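Local coordinates for adenylate isopentenyltransferase (Humulus lupulus, PDB 3A8T), which transfers an isopentenyl group from dimethylallyl diphosphate to ATP, ADP or AMP in cytokinin biosynthesis, at residues Lys230-Pro235 / Arg269-Asn274; Gly47-Gly52 / Cys276-Arg281; Glu67-Asp72 / Ser117-Ala122. All coordinates share one frame; numbering follows the deposited sequence.

Contact 1. Residues Lys230-Pro235 / Arg269-Asn274; sequences KAIGVP and RAIKEN. With ATP (adenosine-5'-triphosphate), chain B.
Ile232 sets CG1 anti to its own carbonyl carbon (chi1 -58°), which parts its two branches: CG2 goes to helix 257-289, and CG1 lies against the adenine and ribose of the ATP. Ile271 answers from the helix with a fully extended chain (chi2 -179°), which carries its CD1 to the backbone of Gly233. The contact joins an ATP-binding loop to the long helix of this P-loop transferase fold. Lys230, Ala231 and Ile232 are all known ATP-binding residues.

The touch between loop and helix is apolar. CG2 of Ile232 rests over the helix backbone, 3.8 Å from Ile271 O, and meets Asn274 CB at 3.9 Å. The CD1 of Ile232 is equally close to that CB, so Asn274 offers its methylene to both ends of the isoleucine. CD1 of Ile271 comes to 3.6 Å from Gly233 CA. Gly233 is the N-cap residue of helix 234-243, and at its backbone angles a CB would be jammed against the preceding carbonyl O. Glu236, in the first turn of that helix, ties the two sides together. Its OE1 takes the N-H of Gly233, and its OE2 takes ND2 of Asn274.

The other side of the loop reads the nucleotide mainly with its backbone. The ribose O2' donates to Lys230 O at 2.7 Å, an oxygen that also bonds Ser222 OG. Ala231 places its CB 3.8 Å from ATP C2. Next to it, Ile232 N donates to ATP N3 at 2.9 Å, in a nearly straight bond of 170°.

Contact 2. Residues Gly47-Gly52 / Cys276-Arg281; sequences GATGTG and CHLAKR. With ATP (adenosine-5'-triphosphate), chain B; PO4 (phosphate ion), chain C.
Thr49 lays its CG2 methyl over CB of Ala279, 4.2 Å away, and more loosely against CD2 of Leu278. With OG1 anti to the backbone N (chi1 169°), the hydroxyl points elsewhere and bonds Arg194 of helix 184-201. Ala48 adds its CB, 4.0 Å from Ala279 O. Small residues on both sides let the loop come close to helix 257-289. Gln282, one residue beyond 276-281, takes the N-H of Thr49 and fixes the loop from the helix side.

Leu278 faces the ATP. Its CD1 and CD2 straddle the ribose ring oxygen O4', each 3.4 Å from it, and CD2 also nears N9 of the base.

The turn itself is tightly closed. Thr51 OG1 donates to Ala48 O at 2.9 Å, in the carbonyl plane. The same oxygen also accepts from Thr51 N, and Lys53 NZ bonds it as well. A phosphate ion, probably from the crystallisation liquor, sits inside the loop. Gly50 N donates to its O2 at 2.9 Å and Gly52 N to its O4 at 3.2 Å, while Lys53 N and Ser54 OG add two more bonds. Backbone amides wrapped round an anion between strand 41-46 and helix 53-61 are the mark of the P-loop, or Walker A motif.

Contact 3. Residues Glu67-Asp72 / Ser117-Ala122; sequences EVINSD and SLAGKA. With ATP (adenosine-5'-triphosphate), chain B.
Strand 66-70 passes beneath helix 112-128, and the two backbones come closest at Ile69 and Ala119, whose CA atoms are 7.0 Å apart. The pair belongs to the alpha/beta core of a P-loop fold, a helix packed on a parallel sheet. Helix 112-128 leads from strand 97-98 to strand 132-136, and strand 66-70 lies between those two. The helix therefore packs on the strand that its own crossover spans.

Ile69 carries the whole contact from the strand. Its CG2 meets Ala119 CB at 4.1 Å. Its longer branch is extended (chi2 175°) and points at the helix, where CD1 touches Ala122 CB at 3.9 Å. The same CD1 lies 4.0 Å from Ala119 O. Ala119 and Ala122 stand one turn apart and both point at the strand, so the isoleucine is seated on two small methyls. Val123 and Ile126 of the same helix also touch it, and the side chain of Leu135, on neighbouring strand 132-136, touches it too.

Past the end of the strand the chain reaches the ATP. Asp72 puts its CG anti to the backbone N (chi1 175°), which carries the carboxylate to the amino group of the adenine. Its OD1 accepts from the backbone N-H groups of Met74 and Gln75, and these hold the group in place. Replacing Asp72 by an alanine would probably leave the adenine amino group without this acceptor and the amides of Met74 and Gln75 without their shared mate. The bond to the base is long but straight: ATP N6 donates to Asp72 OD2 at 3.3 Å and 179°.

Overall arrangement
All three contacts reach the same ATP. Contacts 1 and 2 are neighbours on helix 257-289, with centres about 13 Å apart and their helix segments adjoining in sequence. Along the chain, contact 1 and contact 3 are both nested in the loop that contact 2 closes. Contact 3 lies across the chain's centre from contact 1, and their centres are about 26 Å apart. Its centre is about 21 Å from that of contact 2, though the nearest atoms are only about 6 Å apart. The nucleotide bridges these gaps. Contact 1 holds the ribose and the N3 side of the base, contact 2 covers the sugar, and contact 3 takes the amino group.

Contact 1. Residues Lys230-Pro235 / Arg269-Asn274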
loop_
_atom_site.group_PDB
_atom_site.type_symbol
_atom_site.label_atom_id
_atom_site.label_comp_id
_atom_site.label_asym_id
_atom_site.label_seq_id
_atom_site.Cartn_x
_atom_site.Cartn_y
_atom_site.Cartn_z
ATOM N N LYS A 230 2.832 1.760 -13.092
ATOM C CA LYS A 230 1.401 1.829 -12.808
ATOM C C LYS A 230 1.077 2.642 -11.527
ATOM O O LYS A 230 -0.053 3.070 -11.369
ATOM C CB LYS A 230 0.810 0.441 -12.567
ATOM C CG LYS A 230 0.871 -0.484 -13.753
ATOM C CD LYS A 230 0.281 -1.824 -13.373
ATOM C CE LYS A 230 -1.160 -1.887 -13.793
ATOM N NZ LYS A 230 -1.809 -3.108 -13.235
ATOM N N ALA A 231 2.050 2.822 -10.631
ATOM C CA ALA A 231 1.892 3.518 -9.351
ATOM C C ALA A 231 1.138 4.814 -9.461
ATOM O O ALA A 231 1.420 5.581 -10.368
ATOM C CB ALA A 231 3.268 3.764 -8.753
ATOM N N ILE A 232 0.172 5.083 -8.570
ATOM C CA ILE A 232 -0.561 6.358 -8.685
ATOM C C ILE A 232 0.475 7.480 -8.491
ATOM O O ILE A 232 1.303 7.425 -7.573
ATOM C CB ILE A 232 -1.696 6.561 -7.621
ATOM C CG1 ILE A 232 -2.740 5.456 -7.676
ATOM C CG2 ILE A 232 -2.407 7.849 -7.896
ATOM C CD1 ILE A 232 -3.351 5.318 -8.932
ATOM N N GLY A 233 0.439 8.475 -9.379
ATOM C CA GLY A 233 1.403 9.564 -9.321
ATOM C C GLY A 233 2.270 9.570 -10.555
ATOM O O GLY A 233 2.591 10.624 -11.141
ATOM N N VAL A 234 2.620 8.385 -11.028
ATOM C CA VAL A 234 3.472 8.405 -12.198
ATOM C C VAL A 234 2.813 8.893 -13.480
ATOM O O VAL A 234 3.348 9.718 -14.163
ATOM C CB VAL A 234 4.063 7.048 -12.501
ATOM C CG1 VAL A 234 4.994 7.195 -13.650
ATOM C CG2 VAL A 234 4.760 6.471 -11.270
ATOM N N PRO A 235 1.656 8.324 -13.834
ATOM C CA PRO A 235 0.945 8.731 -15.070
ATOM C C PRO A 235 0.491 10.189 -15.004
ATOM O O PRO A 235 0.586 10.902 -16.008
ATOM C CB PRO A 235 -0.259 7.768 -15.155
ATOM C CG PRO A 235 -0.047 6.718 -13.970
ATOM C CD PRO A 235 0.828 7.451 -12.971
ATOM N N ARG A 269 -4.760 17.055 -8.279
ATOM C CA ARG A 269 -6.167 16.642 -8.045
ATOM C C ARG A 269 -6.376 15.262 -8.617
ATOM O O ARG A 269 -7.117 14.458 -8.074
ATOM C CB ARG A 269 -7.218 17.496 -8.787
ATOM C CG ARG A 269 -7.220 18.979 -8.560
ATOM C CD ARG A 269 -8.140 19.702 -9.589
ATOM N NE ARG A 269 -9.578 19.556 -9.339
ATOM C CZ ARG A 269 -10.543 20.294 -9.928
ATOM N NH1 ARG A 269 -10.229 21.246 -10.824
ATOM N NH2 ARG A 269 -11.836 20.108 -9.606
ATOM N N ALA A 270 -5.729 15.009 -9.741
ATOM C CA ALA A 270 -5.902 13.739 -10.383
ATOM C C ALA A 270 -5.351 12.661 -9.522
ATOM O O ALA A 270 -5.940 11.626 -9.437
ATOM C CB ALA A 270 -5.254 13.720 -11.791
ATOM N N ILE A 271 -4.229 12.927 -8.875
ATOM C CA ILE A 271 -3.582 11.962 -7.999
ATOM C C ILE A 271 -4.451 11.675 -6.779
ATOM O O ILE A 271 -4.584 10.520 -6.355
ATOM C CB ILE A 271 -2.205 12.487 -7.527
ATOM C CG1 ILE A 271 -1.166 12.319 -8.619
ATOM C CG2 ILE A 271 -1.767 11.762 -6.287
ATOM C CD1 ILE A 271 0.179 12.794 -8.193
ATOM N N LYS A 272 -5.042 12.722 -6.208
ATOM C CA LYS A 272 -5.882 12.572 -5.020
ATOM C C LYS A 272 -7.086 11.743 -5.382
ATOM O O LYS A 272 -7.444 10.817 -4.672
ATOM C CB LYS A 272 -6.298 13.942 -4.504
ATOM C CG LYS A 272 -5.121 14.684 -3.855
ATOM C CD LYS A 272 -5.501 16.030 -3.320
ATOM C CE LYS A 272 -4.387 16.537 -2.449
ATOM N NZ LYS A 272 -4.611 17.897 -1.899
ATOM N N GLU A 273 -7.693 12.100 -6.510
ATOM C CA GLU A 273 -8.842 11.403 -7.090
ATOM C C GLU A 273 -8.625 9.947 -7.423
ATOM O O GLU A 273 -9.476 9.132 -7.140
ATOM C CB GLU A 273 -9.265 12.088 -8.379
ATOM C CG GLU A 273 -10.495 12.936 -8.254
ATOM C CD GLU A 273 -10.778 13.645 -9.554
ATOM O OE1 GLU A 273 -10.550 14.898 -9.612
ATOM O OE2 GLU A 273 -11.198 12.928 -10.520
ATOM N N ASN A 274 -7.529 9.632 -8.104
ATOM C CA ASN A 274 -7.247 8.241 -8.447
ATOM C C ASN A 274 -7.069 7.383 -7.204
ATOM O O ASN A 274 -7.418 6.232 -7.179
ATOM C CB ASN A 274 -6.014 8.171 -9.350
ATOM C CG ASN A 274 -6.324 8.738 -10.752
ATOM O OD1 ASN A 274 -7.492 8.822 -11.107
ATOM N ND2 ASN A 274 -5.319 9.138 -11.513
HETATM P PG ATP B . -5.905 -4.700 -9.984
HETATM O O1G ATP B . -5.568 -6.127 -10.286
HETATM O O2G ATP B . -4.993 -3.765 -10.959
HETATM O O3G ATP B . -7.460 -4.406 -10.303
HETATM P PB ATP B . -4.927 -5.402 -7.506
HETATM O O1B ATP B . -5.844 -6.228 -6.782
HETATM O O2B ATP B . -4.073 -6.314 -8.428
HETATM O O3B ATP B . -5.692 -4.304 -8.379
HETATM P PA ATP B . -4.145 -3.138 -6.018
HETATM O O1A ATP B . -5.529 -2.747 -5.798
HETATM O O2A ATP B . -3.372 -2.914 -4.607
HETATM O O3A ATP B . -3.920 -4.720 -6.428
HETATM O "O5'" ATP B . -3.369 -2.145 -7.046
HETATM C "C5'" ATP B . -4.135 -1.780 -8.161
HETATM C "C4'" ATP B . -3.535 -0.494 -8.696
HETATM O "O4'" ATP B . -3.587 0.501 -7.666
HETATM C "C3'" ATP B . -2.035 -0.585 -9.070
HETATM O "O3'" ATP B . -1.873 -1.037 -10.412
HETATM C "C2'" ATP B . -1.554 0.858 -8.845
HETATM O "O2'" ATP B . -1.789 1.625 -9.975
HETATM C "C1'" ATP B . -2.381 1.363 -7.685
HETATM N N9 ATP B . -1.625 1.239 -6.408
HETATM C C8 ATP B . -1.713 0.198 -5.486
HETATM N N7 ATP B . -0.829 0.355 -4.522
HETATM C C5 ATP B . -0.120 1.497 -4.747
HETATM C C6 ATP B . 0.963 2.206 -4.091
HETATM N N6 ATP B . 1.549 1.751 -2.936
HETATM N N1 ATP B . 1.401 3.352 -4.653
HETATM C C2 ATP B . 0.866 3.828 -5.770
HETATM N N3 ATP B . -0.128 3.213 -6.414
HETATM C C4 ATP B . -0.644 2.079 -5.968
#

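Contact 2. Residues Gly47-Gly52 / Cys276-Arg281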
loop_
_atom_site.group_PDB
_atom_site.type_symbol
_atom_site.label_atom_id
_atom_site.label_comp_id
_atom_site.label_asym_id
_atom_site.label_seq_id
_atom_site.Cartn_x
_atom_site.Cartn_y
_atom_site.Cartn_z
ATOM N N GLY A 47 -7.062 -4.266 4.111
ATOM C CA GLY A 47 -7.701 -2.973 4.106
ATOM C C GLY A 47 -7.248 -2.132 2.915
ATOM O O GLY A 47 -6.237 -2.423 2.248
ATOM N N ALA A 48 -8.029 -1.105 2.628
ATOM C CA ALA A 48 -7.703 -0.201 1.546
ATOM C C ALA A 48 -6.382 0.513 1.865
ATOM O O ALA A 48 -5.883 0.453 3.003
ATOM C CB ALA A 48 -8.824 0.836 1.356
ATOM N N THR A 49 -5.845 1.172 0.829
ATOM C CA THR A 49 -4.625 1.959 0.856
ATOM C C THR A 49 -4.671 3.020 1.943
ATOM O O THR A 49 -5.649 3.747 2.076
ATOM C CB THR A 49 -4.435 2.667 -0.487
ATOM O OG1 THR A 49 -3.385 3.643 -0.390
ATOM C CG2 THR A 49 -5.748 3.345 -0.916
ATOM N N GLY A 50 -3.609 3.100 2.731
ATOM C CA GLY A 50 -3.554 4.085 3.776
ATOM C C GLY A 50 -4.379 3.812 5.012
ATOM O O GLY A 50 -4.523 4.731 5.819
ATOM N N THR A 51 -4.909 2.607 5.222
ATOM C CA THR A 51 -5.666 2.395 6.445
ATOM C C THR A 51 -4.775 2.055 7.691
ATOM O O THR A 51 -5.276 1.662 8.719
ATOM C CB THR A 51 -6.745 1.285 6.294
ATOM O OG1 THR A 51 -6.125 0.094 5.826
ATOM C CG2 THR A 51 -7.881 1.716 5.381
ATOM N N GLY A 52 -3.468 2.242 7.602
ATOM C CA GLY A 52 -2.626 1.962 8.755
ATOM C C GLY A 52 -2.213 0.507 8.928
ATOM O O GLY A 52 -1.911 0.102 10.035
ATOM N N CYS A 276 -8.449 8.021 -4.241
ATOM C CA CYS A 276 -9.743 7.948 -3.676
ATOM C C CYS A 276 -10.537 6.876 -4.408
ATOM O O CYS A 276 -11.222 6.085 -3.766
ATOM C CB CYS A 276 -10.376 9.353 -3.718
ATOM S SG CYS A 276 -9.573 10.517 -2.468
ATOM N N HIS A 277 -10.441 6.823 -5.731
ATOM C CA HIS A 277 -11.154 5.795 -6.474
ATOM C C HIS A 277 -10.592 4.408 -6.195
ATOM O O HIS A 277 -11.333 3.440 -6.127
ATOM C CB HIS A 277 -11.070 6.061 -7.981
ATOM C CG HIS A 277 -12.100 7.030 -8.472
ATOM N ND1 HIS A 277 -11.837 7.984 -9.433
ATOM C CD2 HIS A 277 -13.395 7.199 -8.117
ATOM C CE1 HIS A 277 -12.924 8.701 -9.642
ATOM N NE2 HIS A 277 -13.881 8.245 -8.854
ATOM N N LEU A 278 -9.263 4.320 -6.090
ATOM C CA LEU A 278 -8.610 3.033 -5.807
ATOM C C LEU A 278 -9.120 2.535 -4.447
ATOM O O LEU A 278 -9.376 1.348 -4.262
ATOM C CB LEU A 278 -7.080 3.199 -5.770
ATOM C CG LEU A 278 -6.348 1.960 -5.248
ATOM C CD1 LEU A 278 -6.602 0.765 -6.185
ATOM C CD2 LEU A 278 -4.858 2.232 -5.090
ATOM N N ALA A 279 -9.289 3.463 -3.507
ATOM C CA ALA A 279 -9.768 3.097 -2.178
ATOM C C ALA A 279 -11.157 2.436 -2.251
ATOM O O ALA A 279 -11.441 1.420 -1.585
ATOM C CB ALA A 279 -9.793 4.355 -1.226
ATOM N N LYS A 280 -11.987 2.992 -3.112
ATOM C CA LYS A 280 -13.321 2.484 -3.271
ATOM C C LYS A 280 -13.329 1.107 -3.879
ATOM O O LYS A 280 -14.110 0.236 -3.457
ATOM C CB LYS A 280 -14.170 3.420 -4.127
ATOM C CG LYS A 280 -14.329 4.842 -3.639
ATOM C CD LYS A 280 -15.536 5.453 -4.378
ATOM C CE LYS A 280 -15.716 6.953 -4.173
ATOM N NZ LYS A 280 -15.837 7.337 -2.754
ATOM N N ARG A 281 -12.482 0.892 -4.874
ATOM C CA ARG A 281 -12.454 -0.431 -5.509
ATOM C C ARG A 281 -11.890 -1.514 -4.590
ATOM O O ARG A 281 -12.258 -2.675 -4.702
ATOM C CB ARG A 281 -11.645 -0.400 -6.805
ATOM C CG ARG A 281 -12.311 0.400 -7.886
ATOM C CD ARG A 281 -11.583 0.305 -9.231
ATOM N NE ARG A 281 -10.224 0.869 -9.232
ATOM C CZ ARG A 281 -9.902 2.127 -9.574
ATOM N NH1 ARG A 281 -10.833 3.018 -9.948
ATOM N NH2 ARG A 281 -8.618 2.478 -9.588
HETATM P PG ATP B . -5.905 -4.700 -9.984
HETATM O O1G ATP B . -5.568 -6.127 -10.286
HETATM O O2G ATP B . -4.993 -3.765 -10.959
HETATM O O3G ATP B . -7.460 -4.406 -10.303
HETATM P PB ATP B . -4.927 -5.402 -7.506
HETATM O O1B ATP B . -5.844 -6.228 -6.782
HETATM O O2B ATP B . -4.073 -6.314 -8.428
HETATM O O3B ATP B . -5.692 -4.304 -8.379
HETATM P PA ATP B . -4.145 -3.138 -6.018
HETATM O O1A ATP B . -5.529 -2.747 -5.798
HETATM O O2A ATP B . -3.372 -2.914 -4.607
HETATM O O3A ATP B . -3.920 -4.720 -6.428
HETATM O "O5'" ATP B . -3.369 -2.145 -7.046
HETATM C "C5'" ATP B . -4.135 -1.780 -8.161
HETATM C "C4'" ATP B . -3.535 -0.494 -8.696
HETATM O "O4'" ATP B . -3.587 0.501 -7.666
HETATM C "C3'" ATP B . -2.035 -0.585 -9.070
HETATM O "O3'" ATP B . -1.873 -1.037 -10.412
HETATM C "C2'" ATP B . -1.554 0.858 -8.845
HETATM O "O2'" ATP B . -1.789 1.625 -9.975
HETATM C "C1'" ATP B . -2.381 1.363 -7.685
HETATM N N9 ATP B . -1.625 1.239 -6.408
HETATM C C8 ATP B . -1.713 0.198 -5.486
HETATM N N7 ATP B . -0.829 0.355 -4.522
HETATM C C5 ATP B . -0.120 1.497 -4.747
HETATM C C6 ATP B . 0.963 2.206 -4.091
HETATM N N6 ATP B . 1.549 1.751 -2.936
HETATM N N1 ATP B . 1.401 3.352 -4.653
HETATM C C2 ATP B . 0.866 3.828 -5.770
HETATM N N3 ATP B . -0.128 3.213 -6.414
HETATM C C4 ATP B . -0.644 2.079 -5.968
HETATM P P PO4 C . -1.166 1.174 4.700
HETATM O O1 PO4 C . 0.041 0.324 4.930
HETATM O O2 PO4 C . -1.252 1.514 3.248
HETATM O O3 PO4 C . -2.389 0.435 5.118
HETATM O O4 PO4 C . -1.054 2.416 5.497
#

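Contact 3. Residues Glu67-Asp72 / Ser117-Ala122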
loop_
_atom_site.group_PDB
_atom_site.type_symbol
_atom_site.label_atom_id
_atom_site.label_comp_id
_atom_site.label_asym_id
_atom_site.label_seq_id
_atom_site.Cartn_x
_atom_site.Cartn_y
_atom_site.Cartn_z
ATOM N N GLU A 67 7.451 -11.378 11.480
ATOM C CA GLU A 67 8.192 -10.849 10.339
ATOM C C GLU A 67 7.093 -10.548 9.325
ATOM O O GLU A 67 6.059 -11.236 9.253
ATOM C CB GLU A 67 9.209 -11.882 9.745
ATOM C CG GLU A 67 10.183 -12.544 10.786
ATOM C CD GLU A 67 11.532 -13.099 10.185
ATOM O OE1 GLU A 67 11.759 -12.948 8.963
ATOM O OE2 GLU A 67 12.367 -13.703 10.934
ATOM N N VAL A 68 7.341 -9.520 8.531
ATOM C CA VAL A 68 6.383 -9.059 7.557
ATOM C C VAL A 68 6.679 -9.407 6.118
ATOM O O VAL A 68 7.810 -9.336 5.661
ATOM C CB VAL A 68 6.202 -7.491 7.685
ATOM C CG1 VAL A 68 5.486 -6.947 6.483
ATOM C CG2 VAL A 68 5.412 -7.144 8.941
ATOM N N ILE A 69 5.623 -9.784 5.417
ATOM C CA ILE A 69 5.680 -10.066 3.980
ATOM C C ILE A 69 4.775 -9.000 3.393
ATOM O O ILE A 69 3.628 -8.873 3.793
ATOM C CB ILE A 69 5.091 -11.435 3.617
ATOM C CG1 ILE A 69 5.857 -12.537 4.364
ATOM C CG2 ILE A 69 5.116 -11.607 2.122
ATOM C CD1 ILE A 69 5.323 -13.964 4.222
ATOM N N ASN A 70 5.319 -8.195 2.503
ATOM C CA ASN A 70 4.564 -7.143 1.839
ATOM C C ASN A 70 3.706 -7.746 0.742
ATOM O O ASN A 70 4.213 -8.533 -0.051
ATOM C CB ASN A 70 5.506 -6.158 1.181
ATOM C CG ASN A 70 4.795 -5.265 0.205
ATOM O OD1 ASN A 70 5.078 -5.260 -0.972
ATOM N ND2 ASN A 70 3.863 -4.520 0.698
ATOM N N SER A 71 2.418 -7.379 0.699
ATOM C CA SER A 71 1.463 -7.862 -0.326
ATOM C C SER A 71 0.941 -6.730 -1.223
ATOM O O SER A 71 -0.010 -6.908 -1.967
ATOM C CB SER A 71 0.269 -8.573 0.312
ATOM O OG SER A 71 -0.396 -7.723 1.212
ATOM N N ASP A 72 1.556 -5.560 -1.127
ATOM C CA ASP A 72 1.184 -4.422 -1.969
ATOM C C ASP A 72 2.012 -4.604 -3.272
ATOM O O ASP A 72 3.231 -4.695 -3.262
ATOM C CB ASP A 72 1.508 -3.151 -1.215
ATOM C CG ASP A 72 1.290 -1.923 -2.028
ATOM O OD1 ASP A 72 1.912 -1.798 -3.100
ATOM O OD2 ASP A 72 0.503 -1.067 -1.587
ATOM N N SER A 117 4.869 -17.687 -5.556
ATOM C CA SER A 117 6.087 -18.442 -5.385
ATOM C C SER A 117 7.050 -17.814 -4.343
ATOM O O SER A 117 7.456 -18.463 -3.351
ATOM C CB SER A 117 6.750 -18.571 -6.730
ATOM O OG SER A 117 8.109 -18.822 -6.560
ATOM N N LEU A 118 7.423 -16.562 -4.593
ATOM C CA LEU A 118 8.305 -15.816 -3.697
ATOM C C LEU A 118 7.779 -15.745 -2.261
ATOM O O LEU A 118 8.512 -16.030 -1.336
ATOM C CB LEU A 118 8.522 -14.379 -4.211
ATOM C CG LEU A 118 9.432 -14.258 -5.426
ATOM C CD1 LEU A 118 9.706 -12.806 -5.810
ATOM C CD2 LEU A 118 10.700 -14.958 -5.102
ATOM N N ALA A 119 6.507 -15.385 -2.094
ATOM C CA ALA A 119 5.896 -15.247 -0.762
ATOM C C ALA A 119 5.592 -16.552 -0.003
ATOM O O ALA A 119 5.639 -16.602 1.230
ATOM C CB ALA A 119 4.667 -14.414 -0.896
ATOM N N GLY A 120 5.216 -17.588 -0.739
ATOM C CA GLY A 120 5.013 -18.877 -0.110
ATOM C C GLY A 120 6.347 -19.323 0.489
ATOM O O GLY A 120 6.372 -19.930 1.565
ATOM N N LYS A 121 7.460 -19.016 -0.186
ATOM C CA LYS A 121 8.785 -19.369 0.314
ATOM C C LYS A 121 9.029 -18.650 1.669
ATOM O O LYS A 121 9.424 -19.279 2.661
ATOM C CB LYS A 121 9.869 -18.945 -0.695
ATOM C CG LYS A 121 9.987 -19.842 -1.912
ATOM C CD LYS A 121 10.818 -19.162 -3.047
ATOM C CE LYS A 121 10.500 -19.739 -4.465
ATOM N NZ LYS A 121 10.978 -18.848 -5.624
ATOM N N ALA A 122 8.783 -17.336 1.670
ATOM C CA ALA A 122 8.938 -16.493 2.835
ATOM C C ALA A 122 8.023 -16.947 3.950
ATOM O O ALA A 122 8.410 -16.903 5.120
ATOM C CB ALA A 122 8.653 -15.031 2.491
HETATM P PG ATP B . -5.905 -4.700 -9.984
HETATM O O1G ATP B . -5.568 -6.127 -10.286
HETATM O O2G ATP B . -4.993 -3.765 -10.959
HETATM O O3G ATP B . -7.460 -4.406 -10.303
HETATM P PB ATP B . -4.927 -5.402 -7.506
HETATM O O1B ATP B . -5.844 -6.228 -6.782
HETATM O O2B ATP B . -4.073 -6.314 -8.428
HETATM O O3B ATP B . -5.692 -4.304 -8.379
HETATM P PA ATP B . -4.145 -3.138 -6.018
HETATM O O1A ATP B . -5.529 -2.747 -5.798
HETATM O O2A ATP B . -3.372 -2.914 -4.607
HETATM O O3A ATP B . -3.920 -4.720 -6.428
HETATM O "O5'" ATP B . -3.369 -2.145 -7.046
HETATM C "C5'" ATP B . -4.135 -1.780 -8.161
HETATM C "C4'" ATP B . -3.535 -0.494 -8.696
HETATM O "O4'" ATP B . -3.587 0.501 -7.666
HETATM C "C3'" ATP B . -2.035 -0.585 -9.070
HETATM O "O3'" ATP B . -1.873 -1.037 -10.412
HETATM C "C2'" ATP B . -1.554 0.858 -8.845
HETATM O "O2'" ATP B . -1.789 1.625 -9.975
HETATM C "C1'" ATP B . -2.381 1.363 -7.685
HETATM N N9 ATP B . -1.625 1.239 -6.408
HETATM C C8 ATP B . -1.713 0.198 -5.486
HETATM N N7 ATP B . -0.829 0.355 -4.522
HETATM C C5 ATP B . -0.120 1.497 -4.747
HETATM C C6 ATP B . 0.963 2.206 -4.091
HETATM N N6 ATP B . 1.549 1.751 -2.936
HETATM N N1 ATP B . 1.401 3.352 -4.653
HETATM C C2 ATP B . 0.866 3.828 -5.770
HETATM N N3 ATP B . -0.128 3.213 -6.414
HETATM C C4 ATP B . -0.644 2.079 -5.968
#